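PDB 4CP6: choline binding protein PCPA, which is a pneumococcal surface antigen whose leucine-rich repeat region probably mediates adhesion or protein recognition, and probably attaches to choline of the bacterial cell wall. Local coordinates for residues N371-F376 with T394-I398; E387-V393 with T408-V414. One frame throughout, in Å; residues are numbered along the deposited sequence.

Interaction 1: N371-F376 with T394-I398; sequences NKSTEF and TSEHI
Thr394 opens the contact by giving its hydroxyl to the carbonyl of Asn371, OG1 to O 2.8 Å. The donor sits 21° out of the carbonyl plane, and OG1 reaches it from between its own backbone N and carbonyl carbon (chi1 64°). A water donates to the same Asn371 O and accepts from Thr394 N, so one oxygen is gripped twice. The methylene CG of Lys372 lies 3.7 Å from Thr394 OG1, the two side chains crossing at about a right angle. Ser395 is linked to the loop by a water shared between its OG and Ser373 O, and the same OG caps the helix by accepting from Ile398 N. Beyond it, His397 brings NE2 to 3.0 Å from Thr374 O, and a further water joins NE2 to Phe376 O. The apolar part falls to Ile398. Its CG1 packs at 3.7 Å on CB of Phe376, its CG2 makes an off-centre CH-pi contact with the ring, and CD1 runs on to 3.3 Å from Asn371 O. CG of Phe376 stands anti to the backbone N (chi1 -171°), which swings the ring beside the isoleucine branches. The loop keeps its shape through an Asx turn, Asn371 OD1 accepting from Ser373 N, and an ST turn, Ser373 OG accepting from Glu375 N; Asn371 ND2 also bonds to Asn347 O, in the loop after strand 342-345. This is a helix N-terminus, capped by Ser395, packed through His397 and Ile398 on a leucine-rich repeat loop holding a type I turn (373-376).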
loop_
_atom_site.group_PDB
_atom_site.type_symbol
_atom_site.label_atom_id
_atom_site.label_comp_id
_atom_site.label_asym_id
_atom_site.label_seq_id
_atom_site.Cartn_x
_atom_site.Cartn_y
_atom_site.Cartn_z
ATOM N N ASN A 371 6.411 31.224 -16.723
ATOM C CA ASN A 371 6.643 30.981 -18.142
ATOM C C ASN A 371 6.381 32.209 -19.016
ATOM O O ASN A 371 5.556 33.059 -18.650
ATOM C CB ASN A 371 5.852 29.778 -18.615
ATOM C CG ASN A 371 6.103 29.424 -20.067
ATOM O OD1 ASN A 371 5.282 29.706 -20.949
ATOM N ND2 ASN A 371 7.281 28.857 -20.369
ATOM N N LYS A 372 7.096 32.295 -20.165
ATOM C CA LYS A 372 7.001 33.430 -21.116
ATOM C C LYS A 372 6.706 32.986 -22.555
ATOM O O LYS A 372 6.919 33.778 -23.486
ATOM C CB LYS A 372 8.321 34.218 -21.101
ATOM C CG LYS A 372 8.696 34.831 -19.775
ATOM C CD LYS A 372 10.092 35.425 -19.851
ATOM C CE LYS A 372 10.411 36.208 -18.602
ATOM N NZ LYS A 372 11.707 36.925 -18.725
ATOM N N SER A 373 6.212 31.746 -22.758
ATOM C CA SER A 373 5.911 31.231 -24.091
ATOM C C SER A 373 4.736 31.939 -24.764
ATOM O O SER A 373 3.714 32.220 -24.129
ATOM C CB SER A 373 5.644 29.728 -24.046
ATOM O OG SER A 373 5.154 29.260 -25.295
ATOM N N THR A 374 4.866 32.168 -26.085
ATOM C CA THR A 374 3.782 32.748 -26.881
ATOM C C THR A 374 2.699 31.673 -27.124
ATOM O O THR A 374 1.581 32.006 -27.524
ATOM C CB THR A 374 4.329 33.310 -28.219
ATOM O OG1 THR A 374 5.044 32.278 -28.908
ATOM C CG2 THR A 374 5.233 34.530 -28.020
ATOM N N GLU A 375 3.035 30.387 -26.850
ATOM C CA GLU A 375 2.167 29.217 -27.037
ATOM C C GLU A 375 1.590 28.667 -25.718
ATOM O O GLU A 375 1.020 27.568 -25.719
ATOM C CB GLU A 375 2.945 28.079 -27.751
ATOM C CG GLU A 375 3.830 28.486 -28.925
ATOM C CD GLU A 375 3.134 29.137 -30.105
ATOM O OE1 GLU A 375 2.299 28.463 -30.751
ATOM O OE2 GLU A 375 3.443 30.315 -30.399
ATOM N N PHE A 376 1.722 29.417 -24.599
ATOM C CA PHE A 376 1.256 28.993 -23.263
ATOM C C PHE A 376 -0.173 28.482 -23.328
ATOM O O PHE A 376 -1.032 29.172 -23.865
ATOM C CB PHE A 376 1.327 30.182 -22.289
ATOM C CG PHE A 376 1.066 29.789 -20.853
ATOM C CD1 PHE A 376 2.065 29.215 -20.082
ATOM C CD2 PHE A 376 -0.186 29.965 -20.286
ATOM C CE1 PHE A 376 1.821 28.819 -18.772
ATOM C CE2 PHE A 376 -0.420 29.582 -18.966
ATOM C CZ PHE A 376 0.575 28.991 -18.233
ATOM N N THR A 394 3.494 36.878 -16.866
ATOM C CA THR A 394 4.562 37.649 -17.507
ATOM C C THR A 394 4.105 38.449 -18.699
ATOM O O THR A 394 4.856 39.320 -19.138
ATOM C CB THR A 394 5.721 36.709 -17.922
ATOM O OG1 THR A 394 5.233 35.805 -18.905
ATOM C CG2 THR A 394 6.333 35.974 -16.735
ATOM N N SER A 395 2.927 38.151 -19.281
ATOM C CA SER A 395 2.493 38.889 -20.472
ATOM C C SER A 395 0.998 39.052 -20.557
ATOM O O SER A 395 0.248 38.271 -19.966
ATOM C CB SER A 395 2.958 38.162 -21.729
ATOM O OG SER A 395 2.242 36.950 -21.942
ATOM N N GLU A 396 0.554 40.002 -21.386
ATOM C CA GLU A 396 -0.859 40.197 -21.670
ATOM C C GLU A 396 -1.425 38.959 -22.382
ATOM O O GLU A 396 -2.572 38.613 -22.114
ATOM C CB GLU A 396 -1.080 41.469 -22.520
ATOM C CG GLU A 396 -0.947 42.759 -21.716
ATOM C CD GLU A 396 -1.933 43.000 -20.583
ATOM O OE1 GLU A 396 -3.081 42.508 -20.657
ATOM O OE2 GLU A 396 -1.570 43.733 -19.638
ATOM N N HIS A 397 -0.633 38.256 -23.244
ATOM C CA HIS A 397 -1.118 37.046 -23.923
ATOM C C HIS A 397 -1.442 35.960 -22.893
ATOM O O HIS A 397 -2.510 35.350 -22.971
ATOM C CB HIS A 397 -0.134 36.502 -24.965
ATOM C CG HIS A 397 -0.586 35.212 -25.587
ATOM N ND1 HIS A 397 -1.785 35.127 -26.279
ATOM C CD2 HIS A 397 -0.026 33.978 -25.532
ATOM C CE1 HIS A 397 -1.889 33.866 -26.669
ATOM N NE2 HIS A 397 -0.850 33.138 -26.250
ATOM N N ILE A 398 -0.554 35.739 -21.912
ATOM C CA ILE A 398 -0.855 34.718 -20.898
ATOM C C ILE A 398 -2.107 35.111 -20.075
ATOM O O ILE A 398 -2.946 34.253 -19.801
ATOM C CB ILE A 398 0.392 34.402 -20.081
ATOM C CG1 ILE A 398 1.362 33.638 -21.005
ATOM C CG2 ILE A 398 0.042 33.560 -18.817
ATOM C CD1 ILE A 398 2.816 33.505 -20.483
HETATM O O HOH W 1 3.242 33.973 -17.037
HETATM O O HOH W 2 3.303 35.137 -23.674
HETATM O O HOH W 3 -1.234 30.398 -26.270
#

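Interaction 2: E387-V393 with T408-V414; sequences ETVKFYV and TSNDIIV
Glu387 stretches its side chain alongside Thr408 and Ser409, its CB 3.9 Å from Thr408 CB. With CG anti to the backbone N (chi1 -171°) and the chain extended beyond it, OE2 arrives at Ser409 N, 2.8 Å away; the N-H points straight at it but from above the carboxylate plane. A water donates to the carbonyls of Glu387 and Val389 and accepts from Asp411 N, linking the two segments. Val389 O receives in addition the amide of Asn410, ND2 to O 2.8 Å, with the oxygen in the amide plane. That amide is held from its other end as well, since Asn410 OD1 accepts from Thr408 OG1 on a lone pair, so both ends fix its rotation. At Lys390 the strand begins, its CA 3.4 Å from Asp411 O. Phe391 binds through both backbone groups, N to Asp411 O and O to Ile413 N, while the edge of its ring meets CB of Asn410, ring and amide planes being 82° apart. On the other face Tyr392 lies side by side with Ile413, CE2 to CD1 3.7 Å, and its ring also stacks on His368. Val393 N continues the ladder to Ile413 O at 2.9 Å, Val393 is also backbone-bonded to Glu415, and its CG2 packs at 3.8 Å against Ile412 CG2. Phe391, Val393 and Ile412 all press on Leu402 of the intervening helix. Parallel strands 390-393 and 412-414, joined through helix 396-405, form a beta-alpha-beta unit that ends the leucine-rich repeat sheet, with 412-414 as its outermost strand.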
loop_
_atom_site.group_PDB
_atom_site.type_symbol
_atom_site.label_atom_id
_atom_site.label_comp_id
_atom_site.label_asym_id
_atom_site.label_seq_id
_atom_site.Cartn_x
_atom_site.Cartn_y
_atom_site.Cartn_z
ATOM N N GLU A 387 -12.433 32.295 -6.693
ATOM C CA GLU A 387 -12.280 33.482 -7.526
ATOM C C GLU A 387 -11.351 34.523 -6.895
ATOM O O GLU A 387 -10.843 35.404 -7.594
ATOM C CB GLU A 387 -13.650 34.077 -7.850
ATOM C CG GLU A 387 -13.593 35.187 -8.879
ATOM C CD GLU A 387 -14.974 35.536 -9.383
ATOM O OE1 GLU A 387 -15.643 36.360 -8.720
ATOM O OE2 GLU A 387 -15.428 34.904 -10.363
ATOM N N THR A 388 -11.133 34.420 -5.565
ATOM C CA THR A 388 -10.266 35.376 -4.858
ATOM C C THR A 388 -8.773 35.151 -5.102
ATOM O O THR A 388 -7.958 36.010 -4.757
ATOM C CB THR A 388 -10.553 35.312 -3.379
ATOM O OG1 THR A 388 -10.507 33.947 -2.973
ATOM C CG2 THR A 388 -11.897 35.932 -3.035
ATOM N N VAL A 389 -8.390 33.998 -5.663
ATOM C CA VAL A 389 -6.976 33.757 -5.918
ATOM C C VAL A 389 -6.492 34.760 -6.969
ATOM O O VAL A 389 -7.163 34.963 -7.982
ATOM C CB VAL A 389 -6.735 32.302 -6.408
ATOM C CG1 VAL A 389 -5.249 32.068 -6.718
ATOM C CG2 VAL A 389 -7.215 31.281 -5.374
ATOM N N LYS A 390 -5.321 35.360 -6.737
ATOM C CA LYS A 390 -4.721 36.296 -7.664
ATOM C C LYS A 390 -3.684 35.597 -8.514
ATOM O O LYS A 390 -2.887 34.801 -7.979
ATOM C CB LYS A 390 -4.010 37.432 -6.919
ATOM C CG LYS A 390 -4.715 37.977 -5.714
ATOM C CD LYS A 390 -3.746 38.763 -4.885
ATOM C CE LYS A 390 -4.156 38.663 -3.458
ATOM N NZ LYS A 390 -5.203 39.645 -3.082
ATOM N N PHE A 391 -3.646 35.915 -9.802
ATOM C CA PHE A 391 -2.595 35.399 -10.667
ATOM C C PHE A 391 -1.597 36.474 -10.979
ATOM O O PHE A 391 -1.988 37.632 -11.238
ATOM C CB PHE A 391 -3.152 34.882 -11.987
ATOM C CG PHE A 391 -3.836 33.536 -11.923
ATOM C CD1 PHE A 391 -5.192 33.440 -11.627
ATOM C CD2 PHE A 391 -3.137 32.370 -12.218
ATOM C CE1 PHE A 391 -5.832 32.196 -11.606
ATOM C CE2 PHE A 391 -3.777 31.123 -12.187
ATOM C CZ PHE A 391 -5.117 31.043 -11.877
ATOM N N TYR A 392 -0.320 36.088 -11.093
ATOM C CA TYR A 392 0.786 36.970 -11.474
ATOM C C TYR A 392 1.385 36.311 -12.714
ATOM O O TYR A 392 1.832 35.141 -12.653
ATOM C CB TYR A 392 1.804 37.147 -10.328
ATOM C CG TYR A 392 1.228 37.751 -9.060
ATOM C CD1 TYR A 392 0.530 36.973 -8.146
ATOM C CD2 TYR A 392 1.358 39.119 -8.788
ATOM C CE1 TYR A 392 -0.029 37.530 -6.991
ATOM C CE2 TYR A 392 0.815 39.683 -7.629
ATOM C CZ TYR A 392 0.118 38.883 -6.734
ATOM O OH TYR A 392 -0.424 39.414 -5.571
ATOM N N VAL A 393 1.360 37.007 -13.855
ATOM C CA VAL A 393 1.806 36.439 -15.132
ATOM C C VAL A 393 2.818 37.371 -15.816
ATOM O O VAL A 393 2.961 38.523 -15.402
ATOM C CB VAL A 393 0.631 36.090 -16.077
ATOM C CG1 VAL A 393 -0.341 35.109 -15.407
ATOM C CG2 VAL A 393 -0.118 37.344 -16.534
ATOM N N THR A 408 -13.544 31.104 -13.252
ATOM C CA THR A 408 -13.727 32.209 -12.309
ATOM C C THR A 408 -13.060 33.467 -12.884
ATOM O O THR A 408 -12.144 33.377 -13.710
ATOM C CB THR A 408 -13.113 31.801 -10.949
ATOM O OG1 THR A 408 -11.843 31.158 -11.159
ATOM C CG2 THR A 408 -14.023 30.838 -10.184
ATOM N N SER A 409 -13.495 34.641 -12.396
ATOM C CA SER A 409 -13.003 35.950 -12.862
ATOM C C SER A 409 -11.904 36.489 -11.937
ATOM O O SER A 409 -12.029 37.576 -11.362
ATOM C CB SER A 409 -14.161 36.946 -12.903
ATOM O OG SER A 409 -15.154 36.526 -13.823
ATOM N N ASN A 410 -10.825 35.719 -11.786
ATOM C CA ASN A 410 -9.732 36.073 -10.882
ATOM C C ASN A 410 -9.010 37.349 -11.303
ATOM O O ASN A 410 -8.851 37.594 -12.503
ATOM C CB ASN A 410 -8.685 34.954 -10.884
ATOM C CG ASN A 410 -9.271 33.633 -10.474
ATOM O OD1 ASN A 410 -10.017 33.025 -11.229
ATOM N ND2 ASN A 410 -8.975 33.182 -9.270
ATOM N N ASP A 411 -8.482 38.085 -10.314
ATOM C CA ASP A 411 -7.613 39.224 -10.594
ATOM C C ASP A 411 -6.296 38.647 -11.199
ATOM O O ASP A 411 -5.706 37.722 -10.616
ATOM C CB ASP A 411 -7.308 39.934 -9.269
ATOM C CG ASP A 411 -6.505 41.201 -9.409
ATOM O OD1 ASP A 411 -6.575 41.819 -10.478
ATOM O OD2 ASP A 411 -5.856 41.599 -8.414
ATOM N N ILE A 412 -5.883 39.148 -12.372
ATOM C CA ILE A 412 -4.664 38.746 -13.066
ATOM C C ILE A 412 -3.803 39.989 -13.251
ATOM O O ILE A 412 -4.237 40.972 -13.889
ATOM C CB ILE A 412 -4.932 38.067 -14.416
ATOM C CG1 ILE A 412 -5.901 36.858 -14.256
ATOM C CG2 ILE A 412 -3.602 37.642 -15.056
ATOM C CD1 ILE A 412 -6.460 36.382 -15.538
ATOM N N ILE A 413 -2.595 39.932 -12.685
ATOM C CA ILE A 413 -1.607 41.022 -12.737
ATOM C C ILE A 413 -0.490 40.659 -13.700
ATOM O O ILE A 413 0.153 39.602 -13.549
ATOM C CB ILE A 413 -1.098 41.333 -11.308
ATOM C CG1 ILE A 413 -2.295 41.751 -10.405
ATOM C CG2 ILE A 413 -0.010 42.435 -11.348
ATOM C CD1 ILE A 413 -2.028 41.731 -8.887
ATOM N N VAL A 414 -0.245 41.507 -14.701
ATOM C CA VAL A 414 0.841 41.309 -15.662
ATOM C C VAL A 414 2.060 42.060 -15.101
ATOM O O VAL A 414 2.015 43.283 -14.928
ATOM C CB VAL A 414 0.479 41.793 -17.093
ATOM C CG1 VAL A 414 1.660 41.643 -18.043
ATOM C CG2 VAL A 414 -0.743 41.044 -17.625
HETATM O O HOH W 4 -8.882 37.301 -7.591
#

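Overall arrangement
Both interactions lie near the C-terminal end of the modelled chain, their centres 15 Å apart and, for interactions 1 and 2 in turn, about 41 Å and about 39 Å from the centre of the chain. Their segments alternate in sequence: strand 390-393 of interaction 2 runs straight into Thr394 and the helix start of interaction 1, and the helix then leads on to 408-414. They also touch in space. Ile398 CG2 packs 3.8 Å from Val393 CG1, which connects the loop contact to the face of the sheet carrying Phe391, Val393 and Ile412, and Val414 CG2 comes within 3.5 Å of Glu396 OE2. Interaction 1 joins the start of helix 396-405 to the loop after strand 366-369, whereas interaction 2 adds the last parallel strand beside 390-393.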